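Local coordinates for putative isochorismatase (Bordetella bronchiseptica, PDB 3UAO), which hydrolyses maleamate to maleate and ammonia, a step in the bacterial breakdown of nicotinate (vitamin B3), at residues A80-G85 with A132-V137. Residues are numbered along the deposited sequence; the frame is centred on the assembly and turned at random.
Sequences AARERG and AGEYVV
Arg82 and Glu134 face each other with their backbones well apart, CA atoms 9.6 Å from each other, Arg82 in the last turn of helix 67-84 and Glu134 next to Tyr135 of strand 135-139. Both belong to the Rossmann-like alpha/beta fold of the isochorismatase family: the helix leads through a turn at Gly85, which has positive phi, into strand 87-93, and strand 135-139 lies parallel beside that strand as the outermost strand on one edge of the parallel sheet within this chain. What joins helix and residues 132-137 here is a single bidentate salt bridge. Arg82 presents the NE edge of its guanidinium to the carboxylate, one nitrogen to each oxygen, NE giving its hydrogen to Glu134 OE2 at 2.8 Å and NH2 reaching Glu134 OE1 at 3.0 Å. Both bonds are almost straight, the one from NE at 174°. OE2 is met through its syn lone pair; OE1 is also approached from the syn side, but from somewhat above the carboxylate plane. Guanidinium and carboxylate are nearly coplanar, 17° apart, and the paired bonds fix the rotation of both groups. The CB of Arg82 does not point at residues 132-137; its chain, extended from CG to NE, carries the charged end over to Glu134, whose own side chain crosses it at about a right angle. Glu134 is buried, and its OE1 is held by more than arginine: His90 NE2 and the backbone N of Gln131 also bond to it, while Arg82 NH2 has a second acceptor in Ala129 O. Helix, neighbouring strand and segment 132-137 are thus tied together around one carboxylate. The aliphatic part of the arginine closes in as well, with Arg82 CG 3.5 Å from Glu134 OE2.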
loop_
_atom_site.group_PDB
_atom_site.type_symbol
_atom_site.label_atom_id
_atom_site.label_comp_id
_atom_site.label_asym_id
_atom_site.label_seq_id
_atom_site.Cartn_x
_atom_site.Cartn_y
_atom_site.Cartn_z
ATOM N N ALA A 80 1.126 6.755 -30.483
ATOM C CA ALA A 80 2.567 6.499 -30.494
ATOM C C ALA A 80 2.942 5.394 -29.485
ATOM O O ALA A 80 3.795 4.547 -29.768
ATOM C CB ALA A 80 3.349 7.783 -30.238
ATOM N N ALA A 81 2.292 5.401 -28.320
ATOM C CA ALA A 81 2.439 4.319 -27.328
ATOM C C ALA A 81 2.093 2.969 -27.957
ATOM O O ALA A 81 2.821 2.002 -27.792
ATOM C CB ALA A 81 1.560 4.570 -26.116
ATOM N N ARG A 82 0.984 2.932 -28.691
ATOM C CA ARG A 82 0.549 1.718 -29.383
ATOM C C ARG A 82 1.497 1.293 -30.515
ATOM O O ARG A 82 1.768 0.131 -30.653
ATOM C CB ARG A 82 -0.878 1.893 -29.911
ATOM C CG ARG A 82 -1.896 1.954 -28.805
ATOM C CD ARG A 82 -3.173 2.551 -29.252
ATOM N NE ARG A 82 -4.157 2.473 -28.186
ATOM C CZ ARG A 82 -5.370 3.018 -28.201
ATOM N NH1 ARG A 82 -5.813 3.754 -29.230
ATOM N NH2 ARG A 82 -6.151 2.822 -27.143
ATOM N N GLU A 83 2.016 2.235 -31.300
ATOM C CA GLU A 83 3.050 1.882 -32.278
ATOM C C GLU A 83 4.320 1.313 -31.607
ATOM O O GLU A 83 4.957 0.397 -32.126
ATOM C CB GLU A 83 3.421 3.070 -33.188
ATOM C CG GLU A 83 4.433 2.706 -34.345
ATOM C CD GLU A 83 4.803 3.904 -35.231
ATOM O OE1 GLU A 83 4.048 4.195 -36.180
ATOM O OE2 GLU A 83 5.857 4.543 -34.995
ATOM N N ARG A 84 4.682 1.837 -30.449
ATOM C CA ARG A 84 5.916 1.413 -29.825
ATOM C C ARG A 84 5.775 0.182 -28.926
ATOM O O ARG A 84 6.762 -0.359 -28.474
ATOM C CB ARG A 84 6.533 2.591 -29.097
ATOM C CG ARG A 84 7.010 3.657 -30.068
ATOM C CD ARG A 84 7.227 4.976 -29.395
ATOM N NE ARG A 84 7.532 6.040 -30.345
ATOM C CZ ARG A 84 8.147 7.185 -30.048
ATOM N NH1 ARG A 84 8.536 7.456 -28.804
ATOM N NH2 ARG A 84 8.367 8.078 -31.009
ATOM N N GLY A 85 4.559 -0.299 -28.712
ATOM C CA GLY A 85 4.343 -1.464 -27.851
ATOM C C GLY A 85 4.549 -1.148 -26.370
ATOM O O GLY A 85 5.087 -1.955 -25.630
ATOM N N ALA A 132 -7.261 -3.754 -26.463
ATOM C CA ALA A 132 -6.799 -5.034 -25.911
ATOM C C ALA A 132 -5.429 -4.918 -25.235
ATOM O O ALA A 132 -4.458 -4.495 -25.883
ATOM C CB ALA A 132 -6.741 -6.130 -27.039
ATOM N N GLY A 133 -5.372 -5.245 -23.937
ATOM C CA GLY A 133 -4.114 -5.328 -23.174
ATOM C C GLY A 133 -3.777 -4.078 -22.375
ATOM O O GLY A 133 -2.810 -4.056 -21.621
ATOM N N GLU A 134 -4.575 -3.039 -22.571
ATOM C CA GLU A 134 -4.402 -1.782 -21.898
ATOM C C GLU A 134 -5.318 -1.791 -20.674
ATOM O O GLU A 134 -6.505 -2.128 -20.769
ATOM C CB GLU A 134 -4.763 -0.619 -22.820
ATOM C CG GLU A 134 -3.862 -0.462 -24.034
ATOM C CD GLU A 134 -4.276 0.694 -24.924
ATOM O OE1 GLU A 134 -5.306 1.350 -24.636
ATOM O OE2 GLU A 134 -3.564 0.934 -25.923
ATOM N N TYR A 135 -4.747 -1.401 -19.536
ATOM C CA TYR A 135 -5.318 -1.682 -18.249
ATOM C C TYR A 135 -6.156 -0.518 -17.802
ATOM O O TYR A 135 -5.711 0.635 -17.872
ATOM C CB TYR A 135 -4.187 -1.949 -17.244
ATOM C CG TYR A 135 -4.624 -2.297 -15.847
ATOM C CD1 TYR A 135 -5.678 -3.164 -15.615
ATOM C CD2 TYR A 135 -3.979 -1.775 -14.763
ATOM C CE1 TYR A 135 -6.078 -3.470 -14.342
ATOM C CE2 TYR A 135 -4.374 -2.086 -13.490
ATOM C CZ TYR A 135 -5.418 -2.950 -13.288
ATOM O OH TYR A 135 -5.808 -3.261 -11.991
ATOM N N VAL A 136 -7.375 -0.808 -17.355
ATOM C CA VAL A 136 -8.299 0.226 -16.886
ATOM C C VAL A 136 -8.336 0.084 -15.393
ATOM O O VAL A 136 -8.829 -0.891 -14.859
ATOM C CB VAL A 136 -9.724 0.060 -17.479
ATOM C CG1 VAL A 136 -10.646 1.191 -17.051
ATOM C CG2 VAL A 136 -9.653 -0.062 -19.027
ATOM N N VAL A 137 -7.779 1.057 -14.702
ATOM C CA VAL A 137 -7.755 0.994 -13.283
ATOM C C VAL A 137 -8.849 1.924 -12.773
ATOM O O VAL A 137 -9.003 3.052 -13.242
ATOM C CB VAL A 137 -6.336 1.251 -12.706
ATOM C CG1 VAL A 137 -5.697 2.348 -13.347
ATOM C CG2 VAL A 137 -6.402 1.515 -11.225
#